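Local structure of 1-Cys peroxiredoxin (Vibrio vulnificus MO6-24/O, 5K2I) at residues Leu37-Gly42 with Ala72-Asn77; Lys106-Glu111 with Gln123-Ile128. The protein probably reduces hydrogen peroxide as a 1-Cys peroxiredoxin of the thioredoxin fold, and is implicated in scavenging peroxides and nitric oxide. One frame throughout, in Å; residues are numbered along the deposited sequence.

Contact 1: residues Leu37-Gly42 with Ala72-Asn77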
ATOM      1  N   LEU A  37      17.118  11.210  -2.932  1.00  8.07           N
ATOM      2  CA  LEU A  37      16.925  10.001  -3.728  1.00  7.43           C
ATOM      3  C   LEU A  37      15.724   9.256  -3.202  1.00  7.56           C
ATOM      4  O   LEU A  37      15.626   9.026  -1.996  1.00  8.53           O
ATOM      5  CB  LEU A  37      18.165   9.115  -3.655  1.00  7.58           C
ATOM      6  CG  LEU A  37      18.151   7.760  -4.363  1.00  8.24           C
ATOM      7  CD1 LEU A  37      18.138   7.969  -5.858  1.00 10.59           C
ATOM      8  CD2 LEU A  37      19.357   6.925  -3.946  1.00 10.04           C
ATOM      9  N   PHE A  38      14.807   8.872  -4.080  1.00  7.56           N
ATOM     10  CA  PHE A  38      13.673   8.069  -3.629  1.00  7.98           C
ATOM     11  C   PHE A  38      13.483   6.880  -4.555  1.00  7.91           C
ATOM     12  O   PHE A  38      13.774   6.947  -5.755  1.00  7.93           O
ATOM     13  CB  PHE A  38      12.373   8.909  -3.526  1.00  8.47           C
ATOM     14  CG  PHE A  38      11.883   9.446  -4.838  1.00  7.27           C
ATOM     15  CD1 PHE A  38      12.385  10.634  -5.335  1.00 10.74           C
ATOM     16  CD2 PHE A  38      10.941   8.752  -5.578  1.00  9.84           C
ATOM     17  CE1 PHE A  38      11.948  11.134  -6.549  1.00  9.64           C
ATOM     18  CE2 PHE A  38      10.500   9.239  -6.790  1.00 11.93           C
ATOM     19  CZ  PHE A  38      11.004  10.429  -7.278  1.00 13.35           C
ATOM     20  N   ALA A  39      13.021   5.781  -3.966  1.00  7.14           N
ATOM     21  CA  ALA A  39      12.853   4.527  -4.683  1.00  6.96           C
ATOM     22  C   ALA A  39      11.413   4.052  -4.684  1.00  7.95           C
ATOM     23  O   ALA A  39      10.649   4.334  -3.749  1.00  8.44           O
ATOM     24  CB  ALA A  39      13.743   3.451  -4.069  1.00  8.75           C
ATOM     25  N   VAL A  40      11.078   3.299  -5.728  1.00  7.86           N
ATOM     26  CA  VAL A  40       9.778   2.663  -5.886  1.00  8.20           C
ATOM     27  C   VAL A  40       9.993   1.215  -6.293  1.00  8.07           C
ATOM     28  O   VAL A  40      11.090   0.852  -6.723  1.00  8.32           O
ATOM     29  CB  VAL A  40       8.910   3.383  -6.950  1.00  9.07           C
ATOM     30  CG1 VAL A  40       8.574   4.797  -6.484  1.00 12.38           C
ATOM     31  CG2 VAL A  40       9.608   3.377  -8.326  1.00 11.74           C
ATOM     32  N   PRO A  41       8.954   0.376  -6.155  1.00  7.67           N
ATOM     33  CA  PRO A  41       9.102  -1.017  -6.573  1.00  8.47           C
ATOM     34  C   PRO A  41       9.125  -1.177  -8.080  1.00  7.75           C
ATOM     35  O   PRO A  41       9.576  -2.213  -8.585  1.00  9.19           O
ATOM     36  CB  PRO A  41       7.856  -1.699  -5.997  1.00  9.86           C
ATOM     37  CG  PRO A  41       7.369  -0.773  -4.916  1.00 12.32           C
ATOM     38  CD  PRO A  41       7.689   0.598  -5.428  1.00 10.47           C
ATOM     39  N   GLY A  42       8.656  -0.167  -8.802  1.00  8.24           N
ATOM     40  CA  GLY A  42       8.719  -0.237 -10.249  1.00  8.33           C
ATOM     41  C   GLY A  42       8.219   1.028 -10.904  1.00  8.31           C
ATOM     42  O   GLY A  42       7.269   1.661 -10.423  1.00  9.29           O
ATOM     43  N   ALA A  72      16.568  12.645  -7.433  1.00  8.33           N
ATOM     44  CA  ALA A  72      16.696  11.492  -8.298  1.00  9.13           C
ATOM     45  C   ALA A  72      15.723  10.393  -7.901  1.00  8.82           C
ATOM     46  O   ALA A  72      15.443  10.177  -6.721  1.00  8.34           O
ATOM     47  CB  ALA A  72      18.129  10.955  -8.276  1.00  8.85           C
ATOM     48  N   SER A  73      15.210   9.727  -8.923  1.00  7.90           N
ATOM     49  CA  SER A  73      14.305   8.601  -8.808  1.00  9.42           C
ATOM     50  C   SER A  73      15.052   7.336  -9.199  1.00  8.19           C
ATOM     51  O   SER A  73      15.647   7.289 -10.274  1.00 10.34           O
ATOM     52  CB  SER A  73      13.095   8.824  -9.721  1.00 13.09           C
ATOM     53  OG  SER A  73      12.295   7.668  -9.832  1.00 15.30           O
ATOM     54  N   VAL A  74      15.040   6.322  -8.335  1.00  7.51           N
ATOM     55  CA  VAL A  74      15.638   5.038  -8.673  1.00  7.56           C
ATOM     56  C   VAL A  74      14.616   3.901  -8.557  1.00  6.90           C
ATOM     57  O   VAL A  74      13.666   3.955  -7.765  1.00  9.13           O
ATOM     58  CB  VAL A  74      16.880   4.746  -7.778  1.00  8.48           C
ATOM     59  CG1 VAL A  74      16.496   4.596  -6.296  1.00  9.97           C
ATOM     60  CG2 VAL A  74      17.658   3.518  -8.268  1.00  9.29           C
ATOM     61  N   SER A  75      14.805   2.876  -9.382  1.00  6.46           N
ATOM     62  CA  SER A  75      13.969   1.686  -9.356  1.00  7.31           C
ATOM     63  C   SER A  75      14.757   0.523  -9.949  1.00  8.48           C
ATOM     64  O   SER A  75      15.706   0.728 -10.719  1.00  7.25           O
ATOM     65  CB  SER A  75      12.668   1.913 -10.140  1.00  8.85           C
ATOM     66  OG  SER A  75      11.790   0.809  -9.960  1.00 10.23           O
ATOM     67  N   VAL A  76      14.362  -0.691  -9.587  1.00  7.15           N
ATOM     68  CA  VAL A  76      14.852  -1.886 -10.260  1.00  6.91           C
ATOM     69  C   VAL A  76      14.043  -2.014 -11.547  1.00  8.56           C
ATOM     70  O   VAL A  76      13.002  -2.684 -11.611  1.00  8.88           O
ATOM     71  CB  VAL A  76      14.739  -3.145  -9.379  1.00  6.54           C
ATOM     72  CG1 VAL A  76      15.329  -4.339 -10.116  1.00  7.30           C
ATOM     73  CG2 VAL A  76      15.471  -2.924  -8.058  1.00  9.31           C
ATOM     74  N   ASN A  77      14.530  -1.280 -12.541  1.00  6.71           N
ATOM     75  CA  ASN A  77      14.030  -1.235 -13.911  1.00  8.90           C
ATOM     76  C   ASN A  77      15.234  -0.924 -14.775  1.00  8.89           C
ATOM     77  O   ASN A  77      16.238  -0.420 -14.267  1.00  9.65           O
ATOM     78  CB  ASN A  77      12.978  -0.142 -14.131  1.00  7.69           C
ATOM     79  CG  ASN A  77      11.617  -0.492 -13.550  1.00  8.49           C
ATOM     80  OD1 ASN A  77      11.254  -0.007 -12.477  1.00  8.67           O
ATOM     81  ND2 ASN A  77      10.851  -1.309 -14.263  1.00  9.80           N
TER
HETATM   82  O   HOH W   1      11.777   6.263  -7.733  1.00 14.13           O
HETATM   83  O   HOH W   2      12.208  -1.394  -7.813  1.00  7.24           O
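Strands 37-40 and 72-75 run parallel as neighbours in the central sheet, their short axes 31° apart and Leu37 level with Ala72. The ladder starts firmly: Phe38 N donates to Ala72 O at 3.0 Å, and Val74 N to Phe38 O at 2.9 Å, nearly straight. The third bond, Val40 N to Val74 O at 3.4 Å, is weak. On the face of Phe38 and Ser73, water 1 donates to both Phe38 O and Val74 O and also bonds Ser73 OG. Farther along, water 2 bridges Val40 O and Val76 N past the end of the regular pairing.

On the opposite face of the sheet, CD1 of Leu37 and the methyl of Ala39 both meet Val74 CG1, at 3.8 and 3.7 Å respectively. Val74 puts that branch between its backbone N and carbonyl carbon (chi1 64°), over the neighbouring strand. Back on the first face, the ring of Phe38 covers Ser73, whose CA sits 4.2 Å from the ring centroid in a CH-pi contact. Asn77 OD1 accepts from Ser75 OG at 2.7 Å and also from Ala43 N, so two bonds fix the amide beside Gly42.

These are the two strands of a right-handed beta-alpha-beta crossover through helix 53-65, whose Tyr56 stacks on Phe38. Helix 79-88 packs on Ser73 and Ser75 through Met82, while strands 95-98 and 120-130 flank the pair.

Contact 2: residues Lys106-Glu111 with Gln123-Ile128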
ATOM      1  N   LYS A 106      20.283  -4.222  -3.597  1.00  8.67           N
ATOM      2  CA  LYS A 106      20.743  -5.281  -2.713  1.00  9.98           C
ATOM      3  C   LYS A 106      21.901  -4.809  -1.839  1.00  9.28           C
ATOM      4  O   LYS A 106      21.984  -5.191  -0.676  1.00  9.96           O
ATOM      5  CB  LYS A 106      21.151  -6.509  -3.507  1.00 10.87           C
ATOM      6  CG  LYS A 106      19.975  -7.244  -4.113  1.00 11.49           C
ATOM      7  CD  LYS A 106      20.412  -8.556  -4.745  1.00 18.39           C
ATOM      8  CE  LYS A 106      21.186  -8.318  -6.008  1.00 16.44           C
ATOM      9  NZ  LYS A 106      21.568  -9.617  -6.658  1.00 22.40           N
ATOM     10  N   ALA A 107      22.775  -3.971  -2.384  1.00  8.92           N
ATOM     11  CA  ALA A 107      23.897  -3.420  -1.607  1.00  8.12           C
ATOM     12  C   ALA A 107      23.409  -2.547  -0.446  1.00 10.03           C
ATOM     13  O   ALA A 107      24.089  -2.407   0.558  1.00 12.30           O
ATOM     14  CB  ALA A 107      24.817  -2.629  -2.505  1.00  8.00           C
ATOM     15  N   LEU A 108      22.224  -1.959  -0.593  1.00  8.80           N
ATOM     16  CA  LEU A 108      21.617  -1.163   0.463  1.00  9.38           C
ATOM     17  C   LEU A 108      20.881  -2.015   1.483  1.00  9.37           C
ATOM     18  O   LEU A 108      20.508  -1.533   2.549  1.00  9.71           O
ATOM     19  CB  LEU A 108      20.613  -0.170  -0.126  1.00  9.46           C
ATOM     20  CG  LEU A 108      21.125   0.948  -1.016  1.00 10.47           C
ATOM     21  CD1 LEU A 108      19.946   1.690  -1.599  1.00 10.71           C
ATOM     22  CD2 LEU A 108      21.987   1.896  -0.226  1.00  9.93           C
ATOM     23  N   GLY A 109      20.592  -3.260   1.110  1.00  8.41           N
ATOM     24  CA  GLY A 109      19.768  -4.125   1.932  1.00  9.19           C
ATOM     25  C   GLY A 109      18.302  -3.752   1.892  1.00  9.85           C
ATOM     26  O   GLY A 109      17.554  -4.028   2.838  1.00 11.45           O
ATOM     27  N   LEU A 110      17.872  -3.148   0.784  1.00  8.79           N
ATOM     28  CA  LEU A 110      16.498  -2.653   0.696  1.00  8.20           C
ATOM     29  C   LEU A 110      15.709  -3.321  -0.439  1.00  9.17           C
ATOM     30  O   LEU A 110      14.726  -2.777  -0.935  1.00  9.76           O
ATOM     31  CB  LEU A 110      16.509  -1.128   0.546  1.00  9.22           C
ATOM     32  CG  LEU A 110      16.862  -0.405   1.852  1.00  9.22           C
ATOM     33  CD1 LEU A 110      17.148   1.065   1.625  1.00 10.77           C
ATOM     34  CD2 LEU A 110      15.722  -0.579   2.835  1.00 12.94           C
ATOM     35  N   GLU A 111      16.120  -4.518  -0.835  1.00  7.97           N
ATOM     36  CA  GLU A 111      15.378  -5.288  -1.824  1.00  9.36           C
ATOM     37  C   GLU A 111      14.133  -5.919  -1.207  1.00 10.81           C
ATOM     38  O   GLU A 111      14.003  -6.019   0.025  1.00 10.73           O
ATOM     39  CB  GLU A 111      16.264  -6.378  -2.443  1.00  9.65           C
ATOM     40  CG  GLU A 111      16.543  -7.591  -1.534  1.00 13.51           C
ATOM     41  CD  GLU A 111      17.746  -7.418  -0.602  1.00 17.92           C
ATOM     42  OE1 GLU A 111      18.170  -6.280  -0.306  1.00 14.48           O
ATOM     43  OE2 GLU A 111      18.286  -8.454  -0.161  1.00 26.57           O
ATOM     44  N   GLN A 123      12.261  -1.909  -2.148  1.00  8.19           N
ATOM     45  CA  GLN A 123      11.311  -1.312  -1.211  1.00  7.49           C
ATOM     46  C   GLN A 123      11.180   0.172  -1.520  1.00  8.01           C
ATOM     47  O   GLN A 123      12.078   0.763  -2.142  1.00  8.14           O
ATOM     48  CB  GLN A 123      11.775  -1.514   0.230  1.00  8.77           C
ATOM     49  CG  GLN A 123      11.799  -2.982   0.657  1.00  8.91           C
ATOM     50  CD  GLN A 123      12.457  -3.174   2.019  1.00 11.05           C
ATOM     51  OE1 GLN A 123      13.360  -4.008   2.179  1.00 13.36           O
ATOM     52  NE2 GLN A 123      12.014  -2.404   2.998  1.00 10.14           N
ATOM     53  N   ARG A 124      10.100   0.777  -1.037  1.00  7.15           N
ATOM     54  CA  ARG A 124       9.944   2.229  -1.078  1.00  7.14           C
ATOM     55  C   ARG A 124      10.753   2.878   0.029  1.00  7.00           C
ATOM     56  O   ARG A 124      10.627   2.503   1.187  1.00  9.02           O
ATOM     57  CB  ARG A 124       8.473   2.617  -0.924  1.00  7.97           C
ATOM     58  CG  ARG A 124       7.607   2.148  -2.067  1.00  9.14           C
ATOM     59  CD  ARG A 124       6.164   2.631  -1.920  1.00 10.15           C
ATOM     60  NE  ARG A 124       5.321   2.083  -2.978  1.00 11.18           N
ATOM     61  CZ  ARG A 124       4.721   0.900  -2.901  1.00 13.47           C
ATOM     62  NH1 ARG A 124       4.869   0.150  -1.818  1.00 16.60           N
ATOM     63  NH2 ARG A 124       3.978   0.459  -3.909  1.00 13.61           N
ATOM     64  N   TYR A 125      11.593   3.845  -0.330  1.00  6.21           N
ATOM     65  CA  TYR A 125      12.333   4.607   0.653  1.00  7.63           C
ATOM     66  C   TYR A 125      12.709   5.961   0.071  1.00  5.90           C
ATOM     67  O   TYR A 125      12.645   6.170  -1.151  1.00  6.85           O
ATOM     68  CB  TYR A 125      13.600   3.847   1.120  1.00  8.85           C
ATOM     69  CG  TYR A 125      14.645   3.641   0.025  1.00  6.85           C
ATOM     70  CD1 TYR A 125      15.503   4.670  -0.348  1.00  7.80           C
ATOM     71  CD2 TYR A 125      14.750   2.430  -0.651  1.00  7.73           C
ATOM     72  CE1 TYR A 125      16.436   4.500  -1.358  1.00  8.20           C
ATOM     73  CE2 TYR A 125      15.693   2.244  -1.656  1.00  7.01           C
ATOM     74  CZ  TYR A 125      16.521   3.289  -2.008  1.00  7.41           C
ATOM     75  OH  TYR A 125      17.438   3.109  -3.021  1.00  9.08           O
ATOM     76  N   ALA A 126      13.148   6.862   0.933  1.00  7.17           N
ATOM     77  CA  ALA A 126      13.701   8.127   0.477  1.00  7.90           C
ATOM     78  C   ALA A 126      14.867   8.498   1.362  1.00  8.45           C
ATOM     79  O   ALA A 126      14.870   8.209   2.568  1.00  8.48           O
ATOM     80  CB  ALA A 126      12.644   9.225   0.479  1.00 10.40           C
ATOM     81  N   MET A 127      15.860   9.120   0.742  1.00  7.34           N
ATOM     82  CA  MET A 127      17.097   9.517   1.393  1.00  7.99           C
ATOM     83  C   MET A 127      17.439  10.971   1.139  1.00  7.70           C
ATOM     84  O   MET A 127      17.154  11.509   0.053  1.00  9.49           O
ATOM     85  CB  MET A 127      18.279   8.712   0.863  1.00 11.64           C
ATOM     86  CG  MET A 127      18.334   7.273   1.162  1.00 13.45           C
ATOM     87  SD  MET A 127      19.783   6.677   0.256  1.00 12.30           S
ATOM     88  CE  MET A 127      19.790   4.993   0.849  1.00 13.42           C
ATOM     89  N   ILE A 128      18.097  11.580   2.119  1.00  8.81           N
ATOM     90  CA  ILE A 128      18.914  12.762   1.871  1.00  8.27           C
ATOM     91  C   ILE A 128      20.370  12.317   1.953  1.00  9.54           C
ATOM     92  O   ILE A 128      20.780  11.698   2.938  1.00  9.58           O
ATOM     93  CB  ILE A 128      18.645  13.882   2.887  1.00  9.63           C
ATOM     94  CG1 ILE A 128      17.174  14.311   2.832  1.00 10.85           C
ATOM     95  CG2 ILE A 128      19.578  15.084   2.643  1.00 11.96           C
ATOM     96  CD1 ILE A 128      16.740  15.195   3.999  1.00 13.91           C
TER
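One face of the Tyr125 ring carries Leu110 CD1, a CH-pi contact in which the methyl lies 3.9 Å from the centroid and is offset toward the rim. Leu108 CD1 comes in obliquely at the phenol end, 3.2 Å from Tyr125 OH, and the two side chains cross at about a right angle. Both leucines belong to the C-terminal end of helix 103-108 and the turn after it, a Schellman motif. Gly109 leaves the helix there with positive phi (74°), and its N bonds back to Lys106 O at 3.0 Å.

Leu108 of the last helical turn and Leu110 just past Gly109 both lie against strand 120-130 of the thioredoxin-fold sheet. With chi1 at 65°, Tyr125 holds its ring over its own backbone, and there the two leucines meet it. Beyond it, Met127 stretches out from CG with an extended chain, and its CE meets Leu108 CD2 tip to tip at 3.9 Å. Ile2 and Pro9 also touch Leu108, and Val139 and Leu137 of strand 133-139 touch Leu110 and Met127 respectively.

Where the chain goes on toward strand 111-113, the backbone itself joins the two segments: Gln123 N donates to Leu110 O at 2.9 Å, with an N-H...O angle of 172°.

In the fold
Contacts 1 and 2 share one sheet, their centres about 9 Å apart, and meet where strand 34-40 lies antiparallel to strand 120-130. Two probable backbone hydrogen bonds join them, Leu37 O to Met127 N at 2.7 Å and Ala39 N to Tyr125 O at 2.9 Å. The Tyr125 side chain serves both, lying on Ala39 and Val74 of contact 1 while taking the leucines of contact 2. Pro41 CD packs on Arg124 CG at 3.7 Å, and both residues touch Phe145 of the second subunit. Arg124 pairs with Glu140 and bonds Pro46 and Thr47 in the loop after segment 37-42, where Pro41 opens a stretch fitting the PxxxT/SxxC active-site signature of peroxiredoxins.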